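Local coordinates for putative capsular polysaccharide biosynthesis protein (Streptococcus pneumoniae serotype 4, PDB 6EWJ), which probably acts as a pyridoxal phosphate-dependent sugar aminotransferase, transferring an amino group to a sugar precursor in the biosynthesis of pneumococcal teichoic acid, at residues Q338-A343 against I381-H386; L70-L75 against T129-P134; R47-Y52 against T58-S63. All blocks are in the same frame, centred on the assembly; numbering follows the deposited sequence.

Interaction 1: residues Q338-A343 against I381-H386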
loop_
_atom_site.group_PDB
_atom_site.type_symbol
_atom_site.label_atom_id
_atom_site.label_comp_id
_atom_site.label_asym_id
_atom_site.label_seq_id
_atom_site.Cartn_x
_atom_site.Cartn_y
_atom_site.Cartn_z
ATOM N N GLN A 338 -6.584 -13.958 -31.238
ATOM C CA GLN A 338 -7.898 -13.417 -31.660
ATOM C C GLN A 338 -8.883 -14.531 -32.123
ATOM O O GLN A 338 -10.098 -14.433 -31.873
ATOM C CB GLN A 338 -7.733 -12.309 -32.717
ATOM C CG GLN A 338 -6.895 -11.109 -32.281
ATOM C CD GLN A 338 -7.418 -10.344 -31.084
ATOM O OE1 GLN A 338 -8.621 -10.343 -30.773
ATOM N NE2 GLN A 338 -6.497 -9.644 -30.402
ATOM N N GLU A 339 -8.362 -15.576 -32.775
ATOM C CA GLU A 339 -9.185 -16.737 -33.146
ATOM C C GLU A 339 -9.642 -17.541 -31.924
ATOM O O GLU A 339 -10.760 -18.049 -31.906
ATOM C CB GLU A 339 -8.433 -17.678 -34.081
ATOM C CG GLU A 339 -8.322 -17.175 -35.508
ATOM C CD GLU A 339 -9.645 -17.201 -36.239
ATOM O OE1 GLU A 339 -10.430 -18.170 -36.075
ATOM O OE2 GLU A 339 -9.913 -16.249 -36.991
ATOM N N LEU A 340 -8.788 -17.667 -30.920
ATOM C CA LEU A 340 -9.214 -18.282 -29.637
ATOM C C LEU A 340 -10.347 -17.489 -28.996
ATOM O O LEU A 340 -11.333 -18.057 -28.515
ATOM C CB LEU A 340 -8.046 -18.393 -28.654
ATOM C CG LEU A 340 -7.020 -19.503 -28.983
ATOM C CD1 LEU A 340 -5.806 -19.415 -28.066
ATOM C CD2 LEU A 340 -7.677 -20.869 -28.839
ATOM N N ALA A 341 -10.211 -16.170 -29.049
ATOM C CA ALA A 341 -11.200 -15.265 -28.479
ATOM C C ALA A 341 -12.565 -15.369 -29.189
ATOM O O ALA A 341 -13.596 -15.417 -28.529
ATOM C CB ALA A 341 -10.685 -13.840 -28.511
ATOM N N LYS A 342 -12.562 -15.490 -30.520
ATOM C CA LYS A 342 -13.810 -15.730 -31.275
ATOM C C LYS A 342 -14.474 -17.049 -30.933
ATOM O O LYS A 342 -15.685 -17.193 -31.096
ATOM C CB LYS A 342 -13.570 -15.676 -32.785
ATOM C CG LYS A 342 -13.277 -14.284 -33.298
ATOM C CD LYS A 342 -13.057 -14.301 -34.800
ATOM C CE LYS A 342 -12.351 -13.036 -35.257
ATOM N NZ LYS A 342 -11.762 -13.248 -36.608
ATOM N N ALA A 343 -13.667 -18.015 -30.486
ATOM C CA ALA A 343 -14.150 -19.334 -30.089
ATOM C C ALA A 343 -14.519 -19.392 -28.580
ATOM O O ALA A 343 -14.780 -20.464 -28.055
ATOM C CB ALA A 343 -13.098 -20.385 -30.444
ATOM N N ILE A 381 1.735 -18.325 -25.936
ATOM C CA ILE A 381 0.344 -18.140 -25.569
ATOM C C ILE A 381 0.045 -18.826 -24.248
ATOM O O ILE A 381 0.334 -20.020 -24.052
ATOM C CB ILE A 381 -0.607 -18.652 -26.668
ATOM C CG1 ILE A 381 -0.446 -17.794 -27.959
ATOM C CG2 ILE A 381 -2.056 -18.556 -26.240
ATOM C CD1 ILE A 381 -1.110 -18.385 -29.187
ATOM N N THR A 382 -0.577 -18.085 -23.343
ATOM C CA THR A 382 -0.984 -18.643 -22.100
ATOM C C THR A 382 -2.460 -18.995 -22.170
ATOM O O THR A 382 -3.299 -18.137 -22.450
ATOM C CB THR A 382 -0.734 -17.678 -20.935
ATOM O OG1 THR A 382 0.543 -17.093 -21.085
ATOM C CG2 THR A 382 -0.776 -18.382 -19.614
ATOM N N LEU A 383 -2.763 -20.264 -21.903
ATOM C CA LEU A 383 -4.142 -20.746 -21.817
ATOM C C LEU A 383 -4.632 -20.672 -20.403
ATOM O O LEU A 383 -3.803 -20.695 -19.499
ATOM C CB LEU A 383 -4.230 -22.209 -22.260
ATOM C CG LEU A 383 -3.665 -22.534 -23.650
ATOM C CD1 LEU A 383 -3.823 -24.020 -23.923
ATOM C CD2 LEU A 383 -4.328 -21.710 -24.731
ATOM N N PRO A 384 -5.969 -20.603 -20.211
ATOM C CA PRO A 384 -6.543 -20.491 -18.903
ATOM C C PRO A 384 -6.141 -21.687 -18.005
ATOM O O PRO A 384 -6.090 -22.835 -18.482
ATOM C CB PRO A 384 -8.047 -20.529 -19.187
ATOM C CG PRO A 384 -8.177 -19.905 -20.507
ATOM C CD PRO A 384 -7.014 -20.522 -21.250
ATOM N N LEU A 385 -5.782 -21.383 -16.767
ATOM C CA LEU A 385 -5.463 -22.413 -15.749
ATOM C C LEU A 385 -5.911 -21.886 -14.395
ATOM O O LEU A 385 -5.228 -21.070 -13.770
ATOM C CB LEU A 385 -3.976 -22.742 -15.722
ATOM C CG LEU A 385 -3.513 -23.863 -14.769
ATOM C CD1 LEU A 385 -4.249 -25.155 -15.001
ATOM C CD2 LEU A 385 -2.014 -24.083 -14.878
ATOM N N HIS A 386 -7.088 -22.348 -13.980
ATOM C CA HIS A 386 -7.677 -21.966 -12.730
ATOM C C HIS A 386 -8.707 -23.030 -12.375
ATOM O O HIS A 386 -9.088 -23.869 -13.212
ATOM C CB HIS A 386 -8.354 -20.598 -12.871
ATOM C CG HIS A 386 -9.342 -20.514 -13.995
ATOM N ND1 HIS A 386 -10.647 -20.944 -13.884
ATOM C CD2 HIS A 386 -9.219 -20.034 -15.256
ATOM C CE1 HIS A 386 -11.288 -20.718 -15.019
ATOM N NE2 HIS A 386 -10.434 -20.179 -15.875
#
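Leu340, near the end of helix 330-342, meets Ile381 and Leu383 on an outermost strand of a three-stranded antiparallel sheet, in the smaller, C-terminal part of the aminotransferase fold. The meeting is entirely apolar and small, burying 78 Å² in all, and the backbones stay well apart: the CA atoms of Leu340 and Leu383 are separated by 9.6 Å. A single methyl carries the helix side. Leu340 CD1 lies 4.3 Å from Ile381 CG2 and likewise 4.3 Å from Leu383 CD2. It comes this far because the leucine chain is extended at its end, with CD1 anti to CA (chi2 172°). On the strand the two partners stand two residues apart on the same face, whereas Thr382 between them turns to the other face and hydrogen-bonds through OG1 to Glu380 and His350. Phe401 of helix 391-409 touches both Ile381 and Leu383 and extends the apolar cluster.

Away from the contact, Glu339 OE2 pairs with Lys342 NZ one turn later at 3.5 Å, a long salt bridge, while its OE1 forms a second one with Lys407; the carboxylate is thus shared by two lysines and ties the two helices together. Ala343, the first residue to leave helical geometry, still bonds through its N to Glu339 O at 3.2 Å. Beneath Leu340, the platform that CD1 rests on is itself close-knit: Ile381 CG2 and Leu383 CD2 are 4.2 Å apart.

Interaction 2: residues L70-L75 against T129-P134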
loop_
_atom_site.group_PDB
_atom_site.type_symbol
_atom_site.label_atom_id
_atom_site.label_comp_id
_atom_site.label_asym_id
_atom_site.label_seq_id
_atom_site.Cartn_x
_atom_site.Cartn_y
_atom_site.Cartn_z
ATOM N N LEU A 70 10.152 -3.937 -0.121
ATOM C CA LEU A 70 10.627 -3.895 1.276
ATOM C C LEU A 70 11.863 -4.732 1.494
ATOM O O LEU A 70 12.741 -4.337 2.246
ATOM C CB LEU A 70 9.541 -4.239 2.282
ATOM C CG LEU A 70 8.441 -3.160 2.455
ATOM C CD1 LEU A 70 7.649 -3.475 3.710
ATOM C CD2 LEU A 70 8.962 -1.728 2.491
ATOM N N ILE A 71 11.945 -5.872 0.823
ATOM C CA ILE A 71 13.163 -6.684 0.876
ATOM C C ILE A 71 14.378 -5.833 0.445
ATOM O O ILE A 71 15.399 -5.775 1.135
ATOM C CB ILE A 71 13.030 -7.959 0.003
ATOM C CG1 ILE A 71 11.979 -8.897 0.619
ATOM C CG2 ILE A 71 14.380 -8.658 -0.128
ATOM C CD1 ILE A 71 11.532 -10.033 -0.273
ATOM N N LEU A 72 14.227 -5.163 -0.706
ATOM C CA LEU A 72 15.264 -4.279 -1.161
ATOM C C LEU A 72 15.566 -3.185 -0.176
ATOM O O LEU A 72 16.729 -2.852 0.025
ATOM C CB LEU A 72 14.921 -3.684 -2.529
ATOM C CG LEU A 72 14.767 -4.642 -3.697
ATOM C CD1 LEU A 72 14.553 -3.808 -4.960
ATOM C CD2 LEU A 72 15.959 -5.566 -3.846
ATOM N N ARG A 73 14.530 -2.593 0.436
ATOM C CA ARG A 73 14.779 -1.530 1.411
ATOM C C ARG A 73 15.416 -2.051 2.713
ATOM O O ARG A 73 16.249 -1.372 3.309
ATOM C CB ARG A 73 13.522 -0.712 1.700
ATOM C CG ARG A 73 13.033 0.049 0.490
ATOM C CD ARG A 73 11.821 0.900 0.794
ATOM N NE ARG A 73 11.421 1.639 -0.395
ATOM C CZ ARG A 73 11.995 2.728 -0.883
ATOM N NH1 ARG A 73 13.018 3.335 -0.286
ATOM N NH2 ARG A 73 11.510 3.256 -2.006
ATOM N N VAL A 74 15.090 -3.279 3.109
ATOM C CA VAL A 74 15.708 -3.894 4.316
ATOM C C VAL A 74 17.210 -4.143 4.017
ATOM O O VAL A 74 18.094 -3.805 4.818
ATOM C CB VAL A 74 14.987 -5.178 4.717
ATOM C CG1 VAL A 74 15.835 -6.029 5.655
ATOM C CG2 VAL A 74 13.616 -4.846 5.322
ATOM N N LEU A 75 17.484 -4.643 2.815
ATOM C CA LEU A 75 18.872 -4.772 2.347
ATOM C C LEU A 75 19.631 -3.443 2.103
ATOM O O LEU A 75 20.846 -3.464 1.873
ATOM C CB LEU A 75 18.895 -5.629 1.079
ATOM C CG LEU A 75 18.461 -7.079 1.264
ATOM C CD1 LEU A 75 18.377 -7.752 -0.079
ATOM C CD2 LEU A 75 19.399 -7.834 2.211
ATOM N N THR A 129 26.853 -5.128 -7.982
ATOM C CA THR A 129 25.725 -6.040 -7.910
ATOM C C THR A 129 25.475 -6.397 -6.454
ATOM O O THR A 129 26.391 -6.868 -5.761
ATOM C CB THR A 129 25.932 -7.341 -8.716
ATOM O OG1 THR A 129 26.452 -7.046 -10.010
ATOM C CG2 THR A 129 24.588 -8.076 -8.886
ATOM N N LYS A 130 24.248 -6.123 -5.992
ATOM C CA LYS A 130 23.791 -6.492 -4.649
ATOM C C LYS A 130 22.778 -7.622 -4.590
ATOM O O LYS A 130 22.735 -8.374 -3.592
ATOM C CB LYS A 130 23.171 -5.290 -3.924
ATOM C CG LYS A 130 24.078 -4.094 -3.719
ATOM C CD LYS A 130 25.412 -4.441 -3.079
ATOM C CE LYS A 130 26.174 -3.177 -2.719
ATOM N NZ LYS A 130 27.423 -3.521 -2.040
ATOM N N VAL A 131 21.936 -7.741 -5.611
ATOM C CA VAL A 131 20.782 -8.632 -5.564
ATOM C C VAL A 131 20.542 -9.235 -6.933
ATOM O O VAL A 131 20.750 -8.573 -7.965
ATOM C CB VAL A 131 19.502 -7.898 -5.116
ATOM C CG1 VAL A 131 18.258 -8.749 -5.311
ATOM C CG2 VAL A 131 19.593 -7.489 -3.659
ATOM N N ILE A 132 20.121 -10.490 -6.938
ATOM C CA ILE A 132 19.615 -11.146 -8.117
ATOM C C ILE A 132 18.162 -11.493 -7.809
ATOM O O ILE A 132 17.864 -12.067 -6.739
ATOM C CB ILE A 132 20.399 -12.427 -8.463
ATOM C CG1 ILE A 132 21.842 -12.081 -8.778
ATOM C CG2 ILE A 132 19.768 -13.124 -9.676
ATOM C CD1 ILE A 132 22.804 -13.245 -8.774
ATOM N N ILE A 133 17.270 -11.167 -8.751
ATOM C CA ILE A 133 15.844 -11.520 -8.666
ATOM C C ILE A 133 15.415 -12.526 -9.776
ATOM O O ILE A 133 14.913 -12.109 -10.826
ATOM C CB ILE A 133 14.911 -10.247 -8.704
ATOM C CG1 ILE A 133 15.398 -9.172 -7.717
ATOM C CG2 ILE A 133 13.448 -10.638 -8.388
ATOM C CD1 ILE A 133 14.555 -7.882 -7.691
ATOM N N PRO A 134 15.582 -13.844 -9.547
ATOM C CA PRO A 134 14.933 -14.807 -10.419
ATOM C C PRO A 134 13.402 -14.743 -10.296
ATOM O O PRO A 134 12.892 -14.455 -9.191
ATOM C CB PRO A 134 15.428 -16.170 -9.870
ATOM C CG PRO A 134 16.501 -15.866 -8.866
ATOM C CD PRO A 134 16.130 -14.502 -8.342
#
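Helix 64-74 packs on one face of the central mixed sheet, the core of the large domain in a fold type I pyridoxal phosphate enzyme, and here its last turn meets strand 129-132 through Leu72, Leu75 and Val131. The contact is a buried, wholly apolar one of 128 Å². Val131 carries the strand side: its CG2 methyl lies against two leucines one helical turn apart, 3.8 Å from Leu75 CD1 and 4.1 Å from Leu72 CD2. The valine's branching lets its second methyl join in, since CG1 is anti to the backbone N (chi1 169°) and comes within 4.2 Å of Leu72 CD2, so that this one leucine methyl faces both prongs of the valine.

The two leucines arrive differently. The CB of Leu75 already points to the strand, and its extended side chain delivers CD1. The CB of Leu72 leaves along the helix flank, and the CD2 branch, not CD1, comes nearer the strand and makes the contact. Just past the strand, Ile133 CD1 stays 4.7 Å from Leu72 CD2, a looser approach that still shields some of the leucine's surface. Val83 and Val174, from the strands on either side, touch Val131 and extend the apolar floor.

Polar groups are met at the end of the helix, where Leu75 O accepts hydrogen bonds from Gln165 NE2 and Ser162. Lys130 carries its amino group away from the leucines to a cation-pi contact with Phe158. Toward its other end the helix reaches Ala64 and Thr65, which bind pyridoxal phosphate when it is present; the cofactor is absent here. A helix laid over the parallel strands and beginning at the cofactor site is typical of this aminotransferase fold.

Interaction 3: residues R47-Y52 against T58-S63; sequences RRLSLY and TVCLNS
Ser50 OG hydrogen-bonds to Glu46 O one turn earlier in its own helix and lies 2.7 Å from Thr58 OG1, a close hydroxyl pair that links helix 40-53 to strand 58-61. The strand is an outermost one of the large domain's mixed sheet, and the chain reaches it by a short turn out of the helix. The axes of helix 47-52 and strand 58-61 run at 125° to each other, 8.0 Å apart at closest approach, and the CA atoms of Ser50 and Thr58 are only 5.5 Å apart, which brings two short side chains together. With Thr58 OG1 beside its backbone N (chi1 -59°), the hydroxyl faces the serine. The methyl branch turns instead to Leu49, CG2 lying 4.3 Å from Leu49 CB.

Leu49 also packs on Leu278 of helix 268-299 and on Phe201. Glu46 links helix and strand as well: besides its carbonyl on Ser50, its OE2 accepts a hydrogen bond from Cys60 N. Farther along the strand than Thr58, that cysteine makes an apolar contact with its sulfur, SG resting 3.8 Å from Leu49 CD1.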
loop_
_atom_site.group_PDB
_atom_site.type_symbol
_atom_site.label_atom_id
_atom_site.label_comp_id
_atom_site.label_asym_id
_atom_site.label_seq_id
_atom_site.Cartn_x
_atom_site.Cartn_y
_atom_site.Cartn_z
ATOM N N ARG A 47 1.996 -16.950 10.602
ATOM C CA ARG A 47 2.441 -18.190 11.297
ATOM C C ARG A 47 2.190 -19.431 10.418
ATOM O O ARG A 47 3.110 -20.204 10.154
ATOM C CB ARG A 47 1.759 -18.291 12.665
ATOM C CG ARG A 47 2.295 -17.253 13.668
ATOM C CD ARG A 47 1.956 -17.583 15.156
ATOM N NE ARG A 47 0.525 -17.487 15.462
ATOM C CZ ARG A 47 -0.146 -16.360 15.729
ATOM N NH1 ARG A 47 0.496 -15.198 15.782
ATOM N NH2 ARG A 47 -1.456 -16.396 15.955
ATOM N N ARG A 48 0.963 -19.592 9.932
ATOM C CA ARG A 48 0.608 -20.727 9.087
ATOM C C ARG A 48 1.390 -20.766 7.751
ATOM O O ARG A 48 1.795 -21.818 7.292
ATOM C CB ARG A 48 -0.904 -20.748 8.855
ATOM C CG ARG A 48 -1.709 -21.058 10.125
ATOM C CD ARG A 48 -3.186 -21.189 9.832
ATOM N NE ARG A 48 -3.367 -22.238 8.835
ATOM C CZ ARG A 48 -4.384 -22.344 7.971
ATOM N NH1 ARG A 48 -5.409 -21.483 7.988
ATOM N NH2 ARG A 48 -4.394 -23.360 7.112
ATOM N N LEU A 49 1.582 -19.591 7.145
ATOM C CA LEU A 49 2.328 -19.508 5.908
ATOM C C LEU A 49 3.806 -19.911 6.094
ATOM O O LEU A 49 4.359 -20.615 5.244
ATOM C CB LEU A 49 2.197 -18.085 5.298
ATOM C CG LEU A 49 0.901 -17.761 4.587
ATOM C CD1 LEU A 49 0.935 -16.277 4.133
ATOM C CD2 LEU A 49 0.693 -18.664 3.375
ATOM N N SER A 50 4.396 -19.473 7.214
ATOM C CA SER A 50 5.785 -19.823 7.591
ATOM C C SER A 50 5.986 -21.346 7.701
ATOM O O SER A 50 6.928 -21.896 7.148
ATOM C CB SER A 50 6.198 -19.169 8.897
ATOM O OG SER A 50 6.245 -17.766 8.802
ATOM N N LEU A 51 5.032 -22.009 8.346
ATOM C CA LEU A 51 5.034 -23.469 8.383
ATOM C C LEU A 51 4.907 -24.077 6.990
ATOM O O LEU A 51 5.613 -25.057 6.654
ATOM C CB LEU A 51 3.935 -24.015 9.292
ATOM C CG LEU A 51 4.094 -23.647 10.754
ATOM C CD1 LEU A 51 2.783 -23.896 11.475
ATOM C CD2 LEU A 51 5.220 -24.427 11.457
ATOM N N TYR A 52 3.999 -23.540 6.194
ATOM C CA TYR A 52 3.786 -24.019 4.821
ATOM C C TYR A 52 5.030 -23.845 3.940
ATOM O O TYR A 52 5.354 -24.751 3.157
ATOM C CB TYR A 52 2.555 -23.355 4.179
ATOM C CG TYR A 52 2.178 -23.884 2.826
ATOM C CD1 TYR A 52 1.521 -25.091 2.685
ATOM C CD2 TYR A 52 2.453 -23.160 1.670
ATOM C CE1 TYR A 52 1.182 -25.604 1.421
ATOM C CE2 TYR A 52 2.105 -23.658 0.415
ATOM C CZ TYR A 52 1.480 -24.894 0.303
ATOM O OH TYR A 52 1.136 -25.408 -0.954
ATOM N N THR A 58 7.070 -14.935 8.471
ATOM C CA THR A 58 6.518 -14.337 7.243
ATOM C C THR A 58 5.903 -12.967 7.588
ATOM O O THR A 58 5.345 -12.790 8.692
ATOM C CB THR A 58 5.491 -15.262 6.636
ATOM O OG1 THR A 58 6.134 -16.519 6.354
ATOM C CG2 THR A 58 4.894 -14.704 5.370
ATOM N N VAL A 59 6.052 -12.027 6.667
ATOM C CA VAL A 59 5.504 -10.656 6.803
ATOM C C VAL A 59 4.458 -10.503 5.721
ATOM O O VAL A 59 4.775 -10.539 4.529
ATOM C CB VAL A 59 6.579 -9.593 6.628
ATOM C CG1 VAL A 59 5.965 -8.187 6.776
ATOM C CG2 VAL A 59 7.695 -9.808 7.610
ATOM N N CYS A 60 3.206 -10.455 6.139
ATOM C CA CYS A 60 2.094 -10.386 5.209
ATOM C C CYS A 60 1.861 -8.905 4.934
ATOM O O CYS A 60 1.873 -8.080 5.866
ATOM C CB CYS A 60 0.838 -10.986 5.780
ATOM S SG CYS A 60 0.758 -12.759 5.555
ATOM N N LEU A 61 1.727 -8.578 3.644
ATOM C CA LEU A 61 1.634 -7.187 3.207
ATOM C C LEU A 61 0.549 -7.057 2.133
ATOM O O LEU A 61 -0.143 -8.040 1.767
ATOM C CB LEU A 61 2.993 -6.763 2.663
ATOM C CG LEU A 61 4.240 -6.853 3.557
ATOM C CD1 LEU A 61 5.515 -6.730 2.758
ATOM C CD2 LEU A 61 4.185 -5.806 4.614
ATOM N N ASN A 62 0.390 -5.854 1.583
ATOM C CA ASN A 62 -0.747 -5.609 0.653
ATOM C C ASN A 62 -0.543 -5.935 -0.816
ATOM O O ASN A 62 -1.494 -5.853 -1.592
ATOM C CB ASN A 62 -1.313 -4.172 0.801
ATOM C CG ASN A 62 -0.390 -3.091 0.235
ATOM O OD1 ASN A 62 0.601 -3.368 -0.474
ATOM N ND2 ASN A 62 -0.688 -1.840 0.585
ATOM N N SER A 63 0.678 -6.337 -1.183
ATOM C CA SER A 63 1.010 -6.784 -2.533
ATOM C C SER A 63 2.366 -7.448 -2.511
ATOM O O SER A 63 3.161 -7.245 -1.545
ATOM C CB SER A 63 1.028 -5.632 -3.587
ATOM O OG SER A 63 2.171 -4.812 -3.450
#

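All three contacts are buried and set a helix against a sheet strand, yet they serve two sheets. Interactions 2 and 3 share the large mixed sheet, one at an inner strand and the other at an outermost one; they touch where Leu70 CD1 meets Leu61 CD1 at 4.0 Å, strand 58-61 being followed after two residues by helix 64-74. Interaction 1 belongs to the small antiparallel sheet and lies farther from the chain's centre, about 23 Å between centres against 14 Å for the others. The inner-strand contact is methyl on methyl, the outermost-strand one at 58-61 adds a hydroxyl pair, and interaction 1 is likewise methyl on methyl, the salt bridges of Glu339 lying outside the contact.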